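Local coordinates for AGR_C_1268p (Agrobacterium tumefaciens str. C58, PDB 2GHS), which probably acts as a metal-dependent gluconolactonase of the SMP-30/regucalcin family, built as a beta-propeller and predicted to hold one divalent cation per subunit, at residues L104-D108 / D109-L113; G150-G153 / R154-T158. One frame throughout, in Å; residues are numbered along the deposited sequence. Where two conformers were deposited one is given.

Contact 1: L104-D108 / D109-L113; sequences LIASD and DGLFL. With K (potassium ion), chain B.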
ATOM      1  N   LEU A 104      12.217   2.301  -7.759  1.00  8.01           N
ATOM      2  CA  LEU A 104      12.705   1.589  -6.545  1.00  8.42           C
ATOM      3  C   LEU A 104      11.653   0.545  -6.154  1.00  8.20           C
ATOM      4  O   LEU A 104      10.463   0.849  -6.129  1.00  8.68           O
ATOM      5  CB  LEU A 104      12.880   2.598  -5.394  1.00  8.14           C
ATOM      6  CG  LEU A 104      13.295   1.986  -4.047  1.00 10.65           C
ATOM      7  CD1 LEU A 104      14.700   1.420  -4.061  1.00 15.62           C
ATOM      8  CD2 LEU A 104      13.132   2.980  -2.927  1.00 16.13           C
ATOM      9  N   ILE A 105      12.093  -0.698  -5.970  1.00  8.22           N
ATOM     10  CA  ILE A 105      11.192  -1.755  -5.535  0.65  7.88           C
ATOM     11  C   ILE A 105      11.682  -2.289  -4.202  1.00  7.39           C
ATOM     12  O   ILE A 105      12.875  -2.609  -4.048  1.00  8.16           O
ATOM     13  CB  ILE A 105      11.168  -2.915  -6.537  0.65 10.00           C
ATOM     14  CG1 ILE A 105      10.413  -2.503  -7.807  0.65 10.82           C
ATOM     15  CG2 ILE A 105      10.529  -4.129  -5.894  0.65  8.46           C
ATOM     16  CD1 ILE A 105      10.420  -3.552  -8.875  0.65 15.11           C
ATOM     17  N   ALA A 106      10.766  -2.371  -3.234  1.00  8.31           N
ATOM     18  CA  ALA A 106      11.036  -3.013  -1.948  1.00  9.56           C
ATOM     19  C   ALA A 106      10.591  -4.458  -2.078  1.00  9.95           C
ATOM     20  O   ALA A 106       9.514  -4.747  -2.556  1.00 10.85           O
ATOM     21  CB  ALA A 106      10.272  -2.346  -0.828  1.00 12.66           C
ATOM     22  N   SER A 107      11.427  -5.366  -1.606  1.00  8.81           N
ATOM     23  CA  SER A 107      11.116  -6.764  -1.656  1.00  8.13           C
ATOM     24  C   SER A 107      11.584  -7.487  -0.406  1.00  5.82           C
ATOM     25  O   SER A 107      12.254  -6.895   0.466  1.00  8.02           O
ATOM     26  CB  SER A 107      11.827  -7.383  -2.849  1.00 10.35           C
ATOM     27  OG  SER A 107      13.217  -7.628  -2.608  1.00  8.27           O
ATOM     28  N   ASP A 108      11.242  -8.778  -0.337  1.00  7.49           N
ATOM     29  CA  ASP A 108      11.703  -9.681   0.702  1.00  7.18           C
ATOM     30  C   ASP A 108      13.192  -9.886   0.733  1.00 10.23           C
ATOM     31  O   ASP A 108      13.734 -10.368   1.732  1.00 10.93           O
ATOM     32  CB  ASP A 108      10.962 -11.029   0.639  1.00  7.03           C
ATOM     33  CG  ASP A 108      11.133 -11.786  -0.696  1.00 10.68           C
ATOM     34  OD1 ASP A 108      11.473 -11.159  -1.713  1.00 11.17           O
ATOM     35  OD2 ASP A 108      10.834 -13.026  -0.719  1.00 10.96           O
ATOM     36  N   ASP A 109      13.862  -9.536  -0.344  1.00  9.50           N
ATOM     37  CA  ASP A 109      15.284  -9.737  -0.419  1.00  9.31           C
ATOM     38  C   ASP A 109      16.137  -8.450  -0.420  1.00  9.57           C
ATOM     39  O   ASP A 109      17.380  -8.523  -0.516  1.00 13.19           O
ATOM     40  CB  ASP A 109      15.576 -10.591  -1.679  1.00 10.33           C
ATOM     41  CG  ASP A 109      14.979 -12.032  -1.585  1.00 11.86           C
ATOM     42  OD1 ASP A 109      14.629 -12.506  -0.463  1.00 18.24           O
ATOM     43  OD2 ASP A 109      14.866 -12.675  -2.646  1.00 23.85           O
ATOM     44  N   GLY A 110      15.501  -7.288  -0.244  1.00  9.53           N
ATOM     45  CA  GLY A 110      16.174  -6.030  -0.257  1.00 10.20           C
ATOM     46  C   GLY A 110      15.474  -5.019  -1.140  1.00  8.02           C
ATOM     47  O   GLY A 110      14.385  -5.283  -1.685  1.00 10.32           O
ATOM     48  N   LEU A 111      16.085  -3.848  -1.248  1.00  9.35           N
ATOM     49  CA  LEU A 111      15.623  -2.753  -2.068  1.00  7.47           C
ATOM     50  C   LEU A 111      16.435  -2.710  -3.366  1.00  8.38           C
ATOM     51  O   LEU A 111      17.669  -2.736  -3.332  1.00  9.04           O
ATOM     52  CB  LEU A 111      15.857  -1.466  -1.323  1.00  7.85           C
ATOM     53  CG  LEU A 111      15.039  -1.327  -0.058  1.00 11.42           C
ATOM     54  CD1 LEU A 111      15.794  -0.532   0.981  1.00 19.53           C
ATOM     55  CD2 LEU A 111      13.735  -0.662  -0.388  1.00 15.24           C
ATOM     56  N   PHE A 112      15.741  -2.704  -4.500  1.00  7.37           N
ATOM     57  CA  PHE A 112      16.350  -2.827  -5.832  1.00  7.97           C
ATOM     58  C   PHE A 112      15.915  -1.665  -6.719  1.00  8.01           C
ATOM     59  O   PHE A 112      14.754  -1.191  -6.630  1.00 11.13           O
ATOM     60  CB  PHE A 112      15.891  -4.117  -6.498  1.00  9.03           C
ATOM     61  CG  PHE A 112      16.532  -5.345  -5.928  1.00 10.21           C
ATOM     62  CD1 PHE A 112      16.105  -5.843  -4.707  1.00 14.69           C
ATOM     63  CD2 PHE A 112      17.607  -5.961  -6.566  1.00  7.78           C
ATOM     64  CE1 PHE A 112      16.697  -6.965  -4.162  1.00 13.43           C
ATOM     65  CE2 PHE A 112      18.209  -7.089  -6.004  1.00  8.56           C
ATOM     66  CZ  PHE A 112      17.765  -7.577  -4.786  1.00 12.15           C
ATOM     67  N   LEU A 113      16.841  -1.192  -7.526  1.00  8.44           N
ATOM     68  CA  LEU A 113      16.530  -0.258  -8.620  1.00  8.92           C
ATOM     69  C   LEU A 113      16.044  -1.064  -9.820  1.00  9.18           C
ATOM     70  O   LEU A 113      16.582  -2.128 -10.107  1.00 11.47           O
ATOM     71  CB  LEU A 113      17.773   0.525  -9.013  1.00  9.15           C
ATOM     72  CG  LEU A 113      18.440   1.375  -7.930  1.00 12.91           C
ATOM     73  CD1 LEU A 113      19.520   2.302  -8.573  1.00 18.64           C
ATOM     74  CD2 LEU A 113      17.442   2.194  -7.131  1.00 19.16           C
TER
HETATM   75  K     K B 315      13.800 -11.168   4.205  1.00 12.29           K
HETATM   76  O   HOH W   1      12.038  -9.116   4.988  1.00 10.79           O
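With chi1 at 78°, S107 holds OG between its own backbone N and carbonyl carbon, and from there the hydroxyl turns inward over the tight turn towards D109 and G110. It gives its proton to G110 O at 2.8 Å and accepts from D109 N at 3.0 Å, so one side chain grips two backbone groups of the turn. G110 O also takes the amide of S107, which reaches it from the opposite face of the carbonyl plane; the return bond, G110 N to S107 O, is weak. The backbone angles of G110 suit glycine alone. Further along, I105 and F112 form a hydrogen-bonded antiparallel pair with two nearly straight bonds, I105 N to F112 O being 2.8 Å. The F112 ring comes obliquely to S107 OG, CE1 lying 3.9 Å from it. On the other face of the sheet, L104 puts CD1 against L111 CB at 4.1 Å, and L111 CD2 packs on the methyl of A106. At the turn the carboxylates of D108 and D109 stack with planes 11° apart; D108 OD1 accepts from M91 N and OD2 has a charged partner in R154, which probably eases their proximity. D108 O binds the potassium ion at 2.6 Å, alongside the carbonyls of E128, L131 and N134. This is a beta hairpin with a two-residue type I turn at D108-D109, formed by the middle strands of a four-stranded propeller blade.

Contact 2: G150-G153 / R154-T158; sequences GTMG and RKAET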
ATOM      1  N   GLY A 150       7.452  -1.456   5.616  1.00  7.62           N
ATOM      2  CA  GLY A 150       7.209  -2.496   6.586  1.00  7.27           C
ATOM      3  C   GLY A 150       7.725  -3.856   6.193  1.00  8.51           C
ATOM      4  O   GLY A 150       7.756  -4.230   5.000  1.00 10.81           O
ATOM      5  N   THR A 151       8.113  -4.628   7.202  1.00  7.89           N
ATOM      6  CA  THR A 151       8.466  -6.030   6.993  1.00  9.55           C
ATOM      7  C   THR A 151       7.673  -6.892   7.985  1.00  9.63           C
ATOM      8  O   THR A 151       7.094  -6.362   8.963  1.00  9.25           O
ATOM      9  CB  THR A 151       9.931  -6.297   7.221  1.00  8.93           C
ATOM     10  OG1 THR A 151      10.233  -6.020   8.592  1.00 10.39           O
ATOM     11  CG2 THR A 151      10.796  -5.485   6.265  1.00 12.36           C
HETATM   12  N   MSE A 152       7.667  -8.202   7.796  1.00  9.40           N
HETATM   13  CA  MSE A 152       6.857  -9.104   8.638  1.00  8.26           C
HETATM   14  C   MSE A 152       7.391 -10.509   8.531  1.00 10.54           C
HETATM   15  O   MSE A 152       8.034 -10.869   7.541  1.00  8.97           O
HETATM   16  CB  MSE A 152       5.373  -9.073   8.194  1.00  7.86           C
HETATM   17  CG  MSE A 152       5.171  -9.503   6.775  1.00  4.99           C
HETATM   18 SE   MSE A 152       3.275  -9.343   6.343  1.00 14.17          SE
HETATM   19  CE  MSE A 152       2.598 -10.862   7.301  1.00 13.23           C
ATOM     20  N   GLY A 153       7.144 -11.332   9.545  1.00  9.21           N
ATOM     21  CA  GLY A 153       7.400 -12.769   9.365  1.00  6.60           C
ATOM     22  C   GLY A 153       6.485 -13.260   8.265  1.00  8.19           C
ATOM     23  O   GLY A 153       5.350 -12.784   8.127  1.00  8.64           O
ATOM     24  N   ARG A 154       6.946 -14.230   7.465  1.00  8.92           N
ATOM     25  CA  ARG A 154       6.126 -14.721   6.363  1.00  8.83           C
ATOM     26  C   ARG A 154       4.810 -15.366   6.857  1.00 12.19           C
ATOM     27  O   ARG A 154       3.851 -15.387   6.099  1.00 12.63           O
ATOM     28  CB  ARG A 154       6.916 -15.716   5.514  1.00  7.55           C
ATOM     29  CG  ARG A 154       8.042 -15.065   4.734  1.00  9.37           C
ATOM     30  CD  ARG A 154       8.921 -16.073   4.047  1.00  6.96           C
ATOM     31  NE  ARG A 154      10.087 -15.445   3.408  1.00 10.41           N
ATOM     32  CZ  ARG A 154      10.032 -14.832   2.225  1.00 10.33           C
ATOM     33  NH1 ARG A 154       8.926 -14.781   1.522  1.00 11.55           N
ATOM     34  NH2 ARG A 154      11.105 -14.302   1.719  1.00  8.47           N
ATOM     35  N   LYS A 155       4.783 -15.867   8.091  1.00 11.71           N
ATOM     36  CA  LYS A 155       3.581 -16.461   8.690  1.00  9.93           C
ATOM     37  C   LYS A 155       2.926 -15.491   9.675  1.00 10.32           C
ATOM     38  O   LYS A 155       2.110 -15.896  10.495  1.00 12.76           O
ATOM     39  CB  LYS A 155       3.894 -17.811   9.368  1.00 10.74           C
ATOM     40  CG  LYS A 155       4.608 -18.837   8.511  1.00 13.20           C
ATOM     41  CD  LYS A 155       5.079 -20.036   9.339  1.00 19.32           C
ATOM     42  CE  LYS A 155       5.751 -21.147   8.515  1.00 28.59           C
ATOM     43  NZ  LYS A 155       6.270 -22.232   9.413  1.00 28.12           N
ATOM     44  N   ALA A 156       3.248 -14.216   9.551  1.00 10.10           N
ATOM     45  CA  ALA A 156       2.840 -13.198  10.522  1.00 12.33           C
ATOM     46  C   ALA A 156       3.182 -13.507  11.983  1.00 12.75           C
ATOM     47  O   ALA A 156       2.423 -13.149  12.910  1.00 13.25           O
ATOM     48  CB  ALA A 156       1.356 -12.918  10.367  1.00 13.49           C
ATOM     49  N   GLU A 157       4.329 -14.136  12.204  1.00 10.35           N
ATOM     50  CA  GLU A 157       4.804 -14.432  13.529  1.00 12.35           C
ATOM     51  C   GLU A 157       4.719 -13.187  14.418  1.00 11.37           C
ATOM     52  O   GLU A 157       5.096 -12.087  14.015  1.00 10.17           O
ATOM     53  CB  GLU A 157       6.252 -14.929  13.431  1.00 12.75           C
ATOM     54  CG  GLU A 157       6.385 -16.331  12.796  1.00 13.83           C
ATOM     55  CD  GLU A 157       6.641 -16.335  11.284  1.00 19.89           C
ATOM     56  OE1 GLU A 157       6.238 -15.382  10.578  1.00 12.09           O
ATOM     57  OE2 GLU A 157       7.251 -17.324  10.789  1.00 19.25           O
ATOM     58  N   THR A 158       4.226 -13.356  15.634  1.00 10.24           N
ATOM     59  CA  THR A 158       3.955 -12.213  16.488  1.00 12.07           C
ATOM     60  C   THR A 158       5.197 -11.366  16.691  1.00 10.06           C
ATOM     61  O   THR A 158       6.221 -11.851  17.158  1.00  9.03           O
ATOM     62  CB  THR A 158       3.378 -12.631  17.831  1.00 13.85           C
ATOM     63  OG1 THR A 158       2.189 -13.382  17.599  1.00 18.81           O
ATOM     64  CG2 THR A 158       3.035 -11.412  18.633  1.00 12.14           C
TER
HETATM   65  O   HOH W   2       5.380 -10.694  11.727  1.00 13.79           O
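Apolar contact between M152 and A156 comes first: the selenomethionine swings its terminal CE over to the A156 methyl, CE to CB 3.9 Å. Its CG sits between the backbone N and carbonyl carbon (chi1 60°), and the bend at chi3, -74°, turns CE towards the loop. The same side chain also touches I180, P181, R135 and N137, the last two predicted to bind substrate, so M152 borders the predicted substrate site.

Backbone hydrogen bonding closes the chain on itself. A156 N reaches G153 O at 2.9 Å, but from well above the carbonyl plane, 65° out of it, in the type I beta turn that runs from G153 to A156. This turn begins where strand 147-153 of the beta-propeller ends and the connection to strand 161-167 sets out.

Side-chain polar contacts reinforce the bend. The E157 side chain bends at chi2 so that the carboxylate folds back, and its OE1 accepts from K155 N at 2.9 Å, met from above the carboxylate plane. The same oxygen lies 3.1 Å from G153 CA. R154 instead runs away from the turn, its extended chain carrying the guanidinium to P132 O, which accepts a hydrogen bond from NE.

Water adds a further tie: water 2 accepts from G153 N at 2.9 Å and donates to E157 O at 2.7 Å, bridging the strand end to the chain beyond the turn.

After the earlier strands, from 34-36 to 92-99, the chain runs along strand 102-107, turns at D108-D109 and returns along 110-115, so contact 1 closes a hairpin within the blade that starts with strand 92-99 and ends with strand 121-125. It then passes through strands 121-125 and 134-141 before strand 147-153 leads into contact 2, which closes the turn after that strand. The two lie in series, neither nesting nor crossing, with centres about 17 Å apart. They nevertheless touch: a salt bridge joins D108 OD2 to R154 NH2 at 2.8 Å, tying the hairpin turn of one sheet to the loop leaving the next, beside the potassium ion.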